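Local atomic coordinates of type II restriction enzyme NlaIV (Neisseria lactamica, PDB entry 6QM2), a protein that recognises the double-stranded DNA sequence 5'-GGNNCC-3' and cuts after its third base, giving blunt-ended fragments with 5'-phosphates. Residues I49-L54 and L89-F94; I63-S68 and P75-N80; D124-G129 and K141-K146. All blocks are in the same frame, centred on the assembly; numbering follows the deposited sequence.

Contact 1 of 3, residues I49-L54 and L89-F94; sequences IIQEWL and LEVKAF. With K (potassium ion), chain C.
Leu-54 and Val-91 meet through methyl groups where helix 44-60 packs on strand 88-95 of the central mixed sheet, a helix-on-sheet layer of the PD-(D/E)XK nuclease fold. CD2 of Leu-54 approaches CG2 of Val-91 to 3.4 Å, while the same methyl reaches tip to tip toward CD2 of Leu-89, 4.0 Å away. With CG anti to the backbone N (chi1 -167°), the leucine fork is directed at the strand. One turn earlier, Ile-50 lays CG1 against CB of Ala-93 at 4.0 Å; the short alanine methyl leaves room for the branched isoleucine. The backbones come closest between them, at Gln-51 and Val-91, whose CA atoms are 5.7 Å apart. Here the extended aliphatic part of Gln-51 passes obliquely over Val-91, CG 4.0 Å from Val-91 CB, and its amide end lies at the partly exposed margin beside Asp-76. Around this layer, Phe-77 and Leu-126 add to the apolar surface under Leu-54, and Phe-31 of the second subunit packs on Ile-50. Glu-90 and Lys-92 face the other side of the sheet, in an E-V-K sequence consistent with the (D/E)XK half of the family signature. There OE2 of Glu-90 lies 3.3 Å from the potassium ion, which the carbonyl of Ile-104 also binds.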
loop_
_atom_site.group_PDB
_atom_site.type_symbol
_atom_site.label_atom_id
_atom_site.label_comp_id
_atom_site.label_asym_id
_atom_site.label_seq_id
_atom_site.Cartn_x
_atom_site.Cartn_y
_atom_site.Cartn_z
ATOM N N ILE A 49 1.926 -9.225 4.878
ATOM C CA ILE A 49 1.644 -10.551 4.338
ATOM C C ILE A 49 2.341 -11.701 5.081
ATOM O O ILE A 49 1.916 -12.846 4.940
ATOM C CB ILE A 49 1.931 -10.587 2.803
ATOM C CG1 ILE A 49 0.865 -11.408 2.074
ATOM C CG2 ILE A 49 3.330 -11.098 2.468
ATOM C CD1 ILE A 49 -0.473 -10.702 1.950
ATOM N N ILE A 50 3.382 -11.415 5.868
ATOM C CA ILE A 50 4.046 -12.463 6.668
ATOM C C ILE A 50 3.048 -13.039 7.674
ATOM O O ILE A 50 2.999 -14.251 7.877
ATOM C CB ILE A 50 5.295 -11.967 7.451
ATOM C CG1 ILE A 50 6.364 -11.339 6.537
ATOM C CG2 ILE A 50 5.924 -13.108 8.253
ATOM C CD1 ILE A 50 7.012 -12.271 5.532
ATOM N N GLN A 51 2.258 -12.166 8.297
ATOM C CA GLN A 51 1.196 -12.588 9.216
ATOM C C GLN A 51 0.207 -13.550 8.536
ATOM O O GLN A 51 -0.166 -14.570 9.116
ATOM C CB GLN A 51 0.461 -11.363 9.784
ATOM C CG GLN A 51 -0.544 -11.684 10.885
ATOM C CD GLN A 51 -1.151 -10.447 11.526
ATOM O OE1 GLN A 51 -0.461 -9.456 11.785
ATOM N NE2 GLN A 51 -2.453 -10.505 11.797
ATOM N N GLU A 52 -0.187 -13.226 7.304
ATOM C CA GLU A 52 -1.108 -14.066 6.527
ATOM C C GLU A 52 -0.459 -15.411 6.189
ATOM O O GLU A 52 -1.126 -16.447 6.192
ATOM C CB GLU A 52 -1.538 -13.378 5.217
ATOM C CG GLU A 52 -2.113 -11.968 5.339
ATOM C CD GLU A 52 -3.346 -11.902 6.214
ATOM O OE1 GLU A 52 -4.419 -12.339 5.750
ATOM O OE2 GLU A 52 -3.240 -11.403 7.355
ATOM N N TRP A 53 0.837 -15.372 5.884
ATOM C CA TRP A 53 1.617 -16.561 5.538
ATOM C C TRP A 53 1.743 -17.546 6.692
ATOM O O TRP A 53 1.633 -18.755 6.482
ATOM C CB TRP A 53 3.015 -16.160 5.049
ATOM C CG TRP A 53 3.927 -17.317 4.785
ATOM C CD1 TRP A 53 4.060 -18.003 3.616
ATOM C CD2 TRP A 53 4.830 -17.923 5.713
ATOM N NE1 TRP A 53 4.993 -18.999 3.756
ATOM C CE2 TRP A 53 5.482 -18.973 5.034
ATOM C CE3 TRP A 53 5.149 -17.682 7.055
ATOM C CZ2 TRP A 53 6.444 -19.783 5.650
ATOM C CZ3 TRP A 53 6.111 -18.488 7.669
ATOM C CH2 TRP A 53 6.744 -19.527 6.965
ATOM N N LEU A 54 2.001 -17.036 7.896
ATOM C CA LEU A 54 2.028 -17.884 9.087
ATOM C C LEU A 54 0.665 -18.541 9.286
ATOM O O LEU A 54 0.592 -19.716 9.631
ATOM C CB LEU A 54 2.420 -17.095 10.333
ATOM C CG LEU A 54 2.769 -17.962 11.545
ATOM C CD1 LEU A 54 4.136 -18.608 11.375
ATOM C CD2 LEU A 54 2.731 -17.143 12.823
ATOM N N LEU A 89 -0.676 -15.457 20.511
ATOM C CA LEU A 89 0.419 -15.172 19.578
ATOM C C LEU A 89 0.162 -13.898 18.767
ATOM O O LEU A 89 -0.887 -13.763 18.134
ATOM C CB LEU A 89 0.602 -16.357 18.629
ATOM C CG LEU A 89 1.766 -16.301 17.632
ATOM C CD1 LEU A 89 3.104 -16.174 18.347
ATOM C CD2 LEU A 89 1.745 -17.527 16.732
ATOM N N GLU A 90 1.126 -12.976 18.799
ATOM C CA GLU A 90 1.142 -11.784 17.941
ATOM C C GLU A 90 2.286 -11.952 16.938
ATOM O O GLU A 90 3.415 -12.253 17.332
ATOM C CB GLU A 90 1.355 -10.518 18.788
ATOM C CG GLU A 90 1.346 -9.193 18.018
ATOM C CD GLU A 90 -0.038 -8.666 17.667
ATOM O OE1 GLU A 90 -1.048 -9.328 17.973
ATOM O OE2 GLU A 90 -0.115 -7.562 17.077
ATOM N N VAL A 91 1.989 -11.762 15.650
ATOM C CA VAL A 91 3.010 -11.785 14.600
ATOM C C VAL A 91 3.377 -10.358 14.214
ATOM O O VAL A 91 2.495 -9.534 13.963
ATOM C CB VAL A 91 2.534 -12.529 13.339
ATOM C CG1 VAL A 91 3.636 -12.556 12.277
ATOM C CG2 VAL A 91 2.098 -13.941 13.696
ATOM N N LYS A 92 4.684 -10.092 14.165
ATOM C CA LYS A 92 5.233 -8.796 13.766
ATOM C C LYS A 92 6.316 -8.984 12.712
ATOM O O LYS A 92 7.039 -9.983 12.717
ATOM C CB LYS A 92 5.821 -8.066 14.979
ATOM C CG LYS A 92 4.799 -7.634 16.018
ATOM C CD LYS A 92 3.769 -6.707 15.405
ATOM C CE LYS A 92 2.984 -5.934 16.441
ATOM N NZ LYS A 92 2.187 -4.894 15.743
ATOM N N ALA A 93 6.414 -8.015 11.806
ATOM C CA ALA A 93 7.414 -8.040 10.746
ATOM C C ALA A 93 7.966 -6.643 10.503
ATOM O O ALA A 93 7.223 -5.656 10.531
ATOM C CB ALA A 93 6.817 -8.605 9.470
ATOM N N PHE A 94 9.277 -6.572 10.284
ATOM C CA PHE A 94 9.944 -5.327 9.920
ATOM C C PHE A 94 11.133 -5.608 9.008
ATOM O O PHE A 94 11.752 -6.673 9.090
ATOM C CB PHE A 94 10.386 -4.555 11.172
ATOM C CG PHE A 94 11.531 -5.192 11.921
ATOM C CD1 PHE A 94 11.322 -6.308 12.719
ATOM C CD2 PHE A 94 12.816 -4.665 11.839
ATOM C CE1 PHE A 94 12.372 -6.892 13.417
ATOM C CE2 PHE A 94 13.870 -5.245 12.534
ATOM C CZ PHE A 94 13.647 -6.361 13.325
HETATM K K K C . -1.358 -4.507 17.364
HETATM O O HOH W 1 -1.106 -1.424 16.930
#

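Contact 2 of 3, residues I63-S68 and P75-N80; sequences IEFDVS and PDFFLN. With NA (sodium ion), chain B.
The short beta hairpin of strands 66-67 and 77-78 carries a sodium site at its loop end, where Ser-68 faces Pro-75. OG of Ser-68 and the carbonyl O of Pro-75 each bind the sodium ion at 2.5 Å, and the carbonyls of Asn-70 and Met-73 in the connecting loop complete the protein ligands. Serine suits this place: a chi1 of 177° points its short hydroxyl arm at the metal. A water on the sodium also donates to OD1 of Asp-76, at 2.9 Å, while OD2 of that residue bonds to the backbone N of Val-91. Asp-66 and Phe-78 make the antiparallel hydrogen-bonded pair, with Phe-78 N to Asp-66 O at 2.9 Å and 168°; Ser-68 N adds a bond to Asp-76 O. Beyond the pair, a water lies within hydrogen-bonding distance of the carbonyls of both Glu-64 and Leu-79. On the face bearing Val-67 and Phe-77, the edge of the Phe-77 ring is directed at the face of Phe-65 in a T-shaped pair, centroids 5.3 Å apart. Phe-65 also packs on Leu-58 of helix 44-60, and the buried Phe-77 on Leu-89 and Val-91 of strand 88-95; Val-67, at the exposed margin, brings CG1 to the Phe-77 edge. On the face bearing Asp-66, Phe-78 packs one ring face on Pro-75 CG, while the Asp-66 carboxylate forms salt bridges with Arg-84 and Lys-81. Asp-76 and Phe-77 both oppose Leu-89, a classic beta bulge, and Pro-75 and Asp-76 probably correspond to the P-D half of the PD-(D/E)XK signature.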
loop_
_atom_site.group_PDB
_atom_site.type_symbol
_atom_site.label_atom_id
_atom_site.label_comp_id
_atom_site.label_asym_id
_atom_site.label_seq_id
_atom_site.Cartn_x
_atom_site.Cartn_y
_atom_site.Cartn_z
ATOM N N ILE A 63 -2.387 -27.305 12.371
ATOM C CA ILE A 63 -2.230 -26.772 13.728
ATOM C C ILE A 63 -3.472 -25.966 14.105
ATOM O O ILE A 63 -4.025 -25.214 13.302
ATOM C CB ILE A 63 -0.939 -25.931 13.897
ATOM C CG1 ILE A 63 0.289 -26.814 13.638
ATOM C CG2 ILE A 63 -0.856 -25.324 15.300
ATOM C CD1 ILE A 63 1.610 -26.073 13.598
ATOM N N GLU A 64 -3.882 -26.141 15.353
ATOM C CA GLU A 64 -5.169 -25.687 15.840
ATOM C C GLU A 64 -5.038 -24.227 16.262
ATOM O O GLU A 64 -4.109 -23.885 16.998
ATOM C CB GLU A 64 -5.562 -26.579 17.024
ATOM C CG GLU A 64 -7.046 -26.689 17.312
ATOM C CD GLU A 64 -7.361 -27.813 18.288
ATOM O OE1 GLU A 64 -6.845 -28.938 18.097
ATOM O OE2 GLU A 64 -8.128 -27.574 19.246
ATOM N N PHE A 65 -5.938 -23.368 15.777
ATOM C CA PHE A 65 -5.970 -21.955 16.194
ATOM C C PHE A 65 -7.256 -21.225 15.819
ATOM O O PHE A 65 -8.015 -21.672 14.962
ATOM C CB PHE A 65 -4.784 -21.169 15.608
ATOM C CG PHE A 65 -4.833 -21.012 14.110
ATOM C CD1 PHE A 65 -5.516 -19.949 13.525
ATOM C CD2 PHE A 65 -4.195 -21.927 13.285
ATOM C CE1 PHE A 65 -5.566 -19.810 12.148
ATOM C CE2 PHE A 65 -4.240 -21.791 11.907
ATOM C CZ PHE A 65 -4.926 -20.733 11.338
ATOM N N ASP A 66 -7.464 -20.084 16.469
ATOM C CA ASP A 66 -8.467 -19.099 16.064
ATOM C C ASP A 66 -7.768 -17.798 15.689
ATOM O O ASP A 66 -6.635 -17.547 16.105
ATOM C CB ASP A 66 -9.467 -18.831 17.197
ATOM C CG ASP A 66 -10.535 -19.904 17.312
ATOM O OD1 ASP A 66 -10.859 -20.561 16.299
ATOM O OD2 ASP A 66 -11.063 -20.080 18.430
ATOM N N VAL A 67 -8.465 -16.975 14.908
ATOM C CA VAL A 67 -7.951 -15.673 14.470
ATOM C C VAL A 67 -8.653 -14.550 15.213
ATOM O O VAL A 67 -9.821 -14.667 15.594
ATOM C CB VAL A 67 -8.087 -15.447 12.943
ATOM C CG1 VAL A 67 -7.150 -16.381 12.189
ATOM C CG2 VAL A 67 -9.528 -15.608 12.455
ATOM N N SER A 68 -7.926 -13.458 15.406
ATOM C CA SER A 68 -8.442 -12.303 16.116
ATOM C C SER A 68 -9.247 -11.410 15.183
ATOM O O SER A 68 -8.813 -11.109 14.073
ATOM C CB SER A 68 -7.289 -11.514 16.709
ATOM O OG SER A 68 -7.745 -10.340 17.364
ATOM N N PRO A 75 -4.144 -10.420 20.671
ATOM C CA PRO A 75 -3.176 -11.103 19.816
ATOM C C PRO A 75 -3.663 -11.203 18.367
ATOM O O PRO A 75 -4.698 -10.628 18.027
ATOM C CB PRO A 75 -3.114 -12.493 20.447
ATOM C CG PRO A 75 -4.513 -12.726 20.921
ATOM C CD PRO A 75 -5.145 -11.377 21.177
ATOM N N ASP A 76 -2.905 -11.901 17.528
ATOM C CA ASP A 76 -3.326 -12.222 16.162
ATOM C C ASP A 76 -3.921 -13.624 16.107
ATOM O O ASP A 76 -4.944 -13.839 15.450
ATOM C CB ASP A 76 -2.149 -12.110 15.183
ATOM C CG ASP A 76 -1.648 -10.678 15.020
ATOM O OD1 ASP A 76 -2.482 -9.751 14.921
ATOM O OD2 ASP A 76 -0.411 -10.483 14.978
ATOM N N PHE A 77 -3.276 -14.572 16.786
ATOM C CA PHE A 77 -3.747 -15.954 16.853
ATOM C C PHE A 77 -3.964 -16.419 18.288
ATOM O O PHE A 77 -3.189 -16.079 19.186
ATOM C CB PHE A 77 -2.742 -16.886 16.188
ATOM C CG PHE A 77 -2.479 -16.567 14.746
ATOM C CD1 PHE A 77 -3.468 -16.770 13.788
ATOM C CD2 PHE A 77 -1.242 -16.078 14.338
ATOM C CE1 PHE A 77 -3.232 -16.485 12.454
ATOM C CE2 PHE A 77 -1.001 -15.794 13.004
ATOM C CZ PHE A 77 -1.996 -15.997 12.061
ATOM N N PHE A 78 -5.026 -17.197 18.481
ATOM C CA PHE A 78 -5.273 -17.926 19.724
ATOM C C PHE A 78 -4.870 -19.387 19.511
ATOM O O PHE A 78 -5.585 -20.125 18.838
ATOM C CB PHE A 78 -6.753 -17.864 20.086
ATOM C CG PHE A 78 -7.267 -16.480 20.342
ATOM C CD1 PHE A 78 -7.178 -15.917 21.607
ATOM C CD2 PHE A 78 -7.873 -15.749 19.330
ATOM C CE1 PHE A 78 -7.670 -14.642 21.861
ATOM C CE2 PHE A 78 -8.369 -14.473 19.575
ATOM C CZ PHE A 78 -8.267 -13.916 20.843
ATOM N N LEU A 79 -3.740 -19.805 20.080
ATOM C CA LEU A 79 -3.237 -21.179 19.884
ATOM C C LEU A 79 -3.975 -22.266 20.698
ATOM O O LEU A 79 -3.750 -23.462 20.479
ATOM C CB LEU A 79 -1.733 -21.244 20.175
ATOM C CG LEU A 79 -0.852 -20.322 19.329
ATOM C CD1 LEU A 79 0.594 -20.381 19.808
ATOM C CD2 LEU A 79 -0.950 -20.684 17.852
ATOM N N ASN A 80 -4.834 -21.846 21.630
ATOM C CA ASN A 80 -5.662 -22.742 22.430
ATOM C C ASN A 80 -7.127 -22.329 22.231
ATOM O O ASN A 80 -7.569 -21.315 22.777
ATOM C CB ASN A 80 -5.237 -22.625 23.898
ATOM C CG ASN A 80 -5.865 -23.678 24.793
ATOM O OD1 ASN A 80 -6.992 -24.130 24.574
ATOM N ND2 ASN A 80 -5.136 -24.058 25.833
HETATM NA NA NA B . -5.998 -8.530 17.729
HETATM O O HOH W 2 -2.034 -24.610 18.676
HETATM O O HOH W 3 -5.245 -9.049 15.380
#

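Contact 3 of 3, residues D124-G129 and K141-K146; sequences DYLIFG and KDLWLK
Leu-143 rests a methyl on the ring of Phe-128 in the antiparallel hairpin of strands 124-132 and 138-147, whose strand 138-147 is the outermost on one side of the central sheet within this chain of the PD-(D/E)XK fold. CD1 of Leu-143 sits over the ring face, 3.5 Å from the centroid and 17° off the normal, a CH-pi contact. A chi1 of -168° sends CG of this leucine away from its backbone N, and CG and both methyls also meet Leu-126 CD1, which is 4.1 Å from Leu-143 CD1. Farther along this face, CD1 of the partly exposed Leu-145 packs on CB of Asp-124 at 3.8 Å, at the end where the carboxylate turns to Lys-147. Apolar residues suit the core of Leu-126, Phe-128 and Leu-143 because it is buried: helix 9-18 lies against Leu-126 and Leu-143, and helix 44-60 against Leu-126 and Phe-128.

On the other face the looser part belongs to strand 138-147, where Asp-142, Trp-144 and Lys-146 are partly exposed, although Tyr-125 and Ile-127 beside them are buried. Ile-127 brings CG2 to Trp-144 CE3 at 4.0 Å, and the indole is met by Trp-177 and Tyr-178. Its CZ3 reaches the backbone of Gly-129, a residue with no side chain to stand in the way. Asp-142 turns its carboxylate to Arg-96, and the chain of Lys-146 leads off from the strand pair. Backbone bonds join Tyr-125 with Lys-146, Ile-127 with Trp-144 and Gly-129 with Asp-142. At the Lys-141 end, Lys-141 and Asp-142 both oppose Gly-129 in a classic beta bulge: Gly-129 O accepts Asp-142 N at 3.2 Å and, more weakly, Lys-141 N at 2.9 Å.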
loop_
_atom_site.group_PDB
_atom_site.type_symbol
_atom_site.label_atom_id
_atom_site.label_comp_id
_atom_site.label_asym_id
_atom_site.label_seq_id
_atom_site.Cartn_x
_atom_site.Cartn_y
_atom_site.Cartn_z
ATOM N N ASP A 124 2.908 -13.806 23.369
ATOM C CA ASP A 124 4.195 -14.045 22.714
ATOM C C ASP A 124 4.223 -13.335 21.362
ATOM O O ASP A 124 3.264 -13.422 20.586
ATOM C CB ASP A 124 4.454 -15.547 22.541
ATOM C CG ASP A 124 4.771 -16.243 23.857
ATOM O OD1 ASP A 124 5.686 -15.790 24.574
ATOM O OD2 ASP A 124 4.112 -17.254 24.173
ATOM N N TYR A 125 5.323 -12.627 21.101
ATOM C CA TYR A 125 5.520 -11.894 19.852
ATOM C C TYR A 125 6.497 -12.656 18.967
ATOM O O TYR A 125 7.692 -12.701 19.267
ATOM C CB TYR A 125 6.046 -10.482 20.128
ATOM C CG TYR A 125 5.011 -9.565 20.733
ATOM C CD1 TYR A 125 4.656 -9.672 22.077
ATOM C CD2 TYR A 125 4.380 -8.591 19.966
ATOM C CE1 TYR A 125 3.704 -8.835 22.636
ATOM C CE2 TYR A 125 3.429 -7.746 20.520
ATOM C CZ TYR A 125 3.092 -7.872 21.852
ATOM O OH TYR A 125 2.146 -7.034 22.393
ATOM N N LEU A 126 5.980 -13.271 17.903
ATOM C CA LEU A 126 6.811 -13.914 16.887
ATOM C C LEU A 126 7.187 -12.840 15.876
ATOM O O LEU A 126 6.338 -12.396 15.100
ATOM C CB LEU A 126 6.061 -15.066 16.209
ATOM C CG LEU A 126 6.824 -15.885 15.157
ATOM C CD1 LEU A 126 7.979 -16.647 15.789
ATOM C CD2 LEU A 126 5.877 -16.839 14.442
ATOM N N ILE A 127 8.454 -12.427 15.890
ATOM C CA ILE A 127 8.913 -11.276 15.106
ATOM C C ILE A 127 9.823 -11.708 13.950
ATOM O O ILE A 127 10.896 -12.256 14.182
ATOM C CB ILE A 127 9.659 -10.252 15.991
ATOM C CG1 ILE A 127 8.836 -9.919 17.246
ATOM C CG2 ILE A 127 9.941 -8.979 15.200
ATOM C CD1 ILE A 127 9.565 -9.064 18.262
ATOM N N PHE A 128 9.394 -11.431 12.718
ATOM C CA PHE A 128 10.186 -11.709 11.511
ATOM C C PHE A 128 10.990 -10.477 11.084
ATOM O O PHE A 128 10.408 -9.469 10.675
ATOM C CB PHE A 128 9.275 -12.108 10.344
ATOM C CG PHE A 128 8.552 -13.408 10.544
ATOM C CD1 PHE A 128 7.399 -13.466 11.320
ATOM C CD2 PHE A 128 9.000 -14.569 9.924
ATOM C CE1 PHE A 128 6.722 -14.664 11.493
ATOM C CE2 PHE A 128 8.327 -15.768 10.093
ATOM C CZ PHE A 128 7.186 -15.816 10.877
ATOM N N GLY A 129 12.316 -10.560 11.178
ATOM C CA GLY A 129 13.206 -9.555 10.589
ATOM C C GLY A 129 13.501 -9.919 9.144
ATOM O O GLY A 129 14.417 -10.696 8.880
ATOM N N LYS A 141 15.961 -12.836 7.606
ATOM C CA LYS A 141 17.312 -12.709 8.174
ATOM C C LYS A 141 17.373 -13.076 9.658
ATOM O O LYS A 141 18.342 -13.690 10.101
ATOM C CB LYS A 141 17.872 -11.295 7.960
ATOM C CG LYS A 141 18.283 -11.003 6.518
ATOM C CD LYS A 141 19.056 -9.694 6.391
ATOM C CE LYS A 141 20.518 -9.839 6.808
ATOM N NZ LYS A 141 21.113 -8.544 7.241
ATOM N N ASP A 142 16.348 -12.687 10.414
ATOM C CA ASP A 142 16.236 -13.017 11.838
ATOM C C ASP A 142 14.810 -13.440 12.198
ATOM O O ASP A 142 13.847 -13.060 11.526
ATOM C CB ASP A 142 16.626 -11.808 12.694
ATOM C CG ASP A 142 18.123 -11.550 12.709
ATOM O OD1 ASP A 142 18.883 -12.468 13.077
ATOM O OD2 ASP A 142 18.538 -10.416 12.379
ATOM N N LEU A 143 14.696 -14.238 13.257
ATOM C CA LEU A 143 13.404 -14.591 13.852
ATOM C C LEU A 143 13.533 -14.551 15.370
ATOM O O LEU A 143 14.529 -15.024 15.923
ATOM C CB LEU A 143 12.944 -15.977 13.392
ATOM C CG LEU A 143 11.484 -16.342 13.702
ATOM C CD1 LEU A 143 10.519 -15.562 12.820
ATOM C CD2 LEU A 143 11.235 -17.834 13.537
ATOM N N TRP A 144 12.530 -13.976 16.033
ATOM C CA TRP A 144 12.505 -13.869 17.493
ATOM C C TRP A 144 11.160 -14.303 18.061
ATOM O O TRP A 144 10.127 -14.177 17.398
ATOM C CB TRP A 144 12.743 -12.427 17.937
ATOM C CG TRP A 144 14.084 -11.848 17.616
ATOM C CD1 TRP A 144 15.230 -11.976 18.347
ATOM C CD2 TRP A 144 14.406 -10.999 16.508
ATOM N NE1 TRP A 144 16.251 -11.272 17.755
ATOM C CE2 TRP A 144 15.775 -10.664 16.624
ATOM C CE3 TRP A 144 13.675 -10.495 15.423
ATOM C CZ2 TRP A 144 16.427 -9.847 15.695
ATOM C CZ3 TRP A 144 14.325 -9.680 14.499
ATOM C CH2 TRP A 144 15.687 -9.363 14.643
ATOM N N LEU A 145 11.197 -14.814 19.292
ATOM C CA LEU A 145 10.005 -15.004 20.120
ATOM C C LEU A 145 10.249 -14.257 21.424
ATOM O O LEU A 145 11.115 -14.646 22.211
ATOM C CB LEU A 145 9.739 -16.488 20.387
ATOM C CG LEU A 145 8.386 -16.813 21.038
ATOM C CD1 LEU A 145 7.231 -16.558 20.077
ATOM C CD2 LEU A 145 8.360 -18.250 21.526
ATOM N N LYS A 146 9.507 -13.171 21.631
ATOM C CA LYS A 146 9.731 -12.274 22.766
ATOM C C LYS A 146 8.413 -11.881 23.435
ATOM O O LYS A 146 7.344 -11.983 22.829
ATOM C CB LYS A 146 10.461 -11.009 22.296
ATOM C CG LYS A 146 11.844 -11.237 21.690
ATOM C CD LYS A 146 12.943 -11.191 22.743
ATOM C CE LYS A 146 14.170 -11.978 22.310
ATOM N NZ LYS A 146 15.267 -11.856 23.306
#

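In the fold
All three contacts share one mixed sheet. Strand 88-95 of contact 1 lies between strand 77-78 of contact 2 and strand 124-132 of contact 3; the centres of contacts 2 and 3 are about 17 Å apart and their nearest atoms about 6 Å, without touching. Toward contact 2, Leu-89 O probably accepts Asp-76 N at 2.8 Å, bringing the P-D and E-V-K elements together; by analogy with PD-(D/E)XK relatives, Asp-76, Glu-90 and Lys-92 probably mark the active site, where the potassium ion lies about 6 Å from the side chain of Asp-76. Toward contact 3, Lys-92 O probably accepts Phe-128 N at 2.8 Å, and Ile-50 extends the helix packing onto Phe-128.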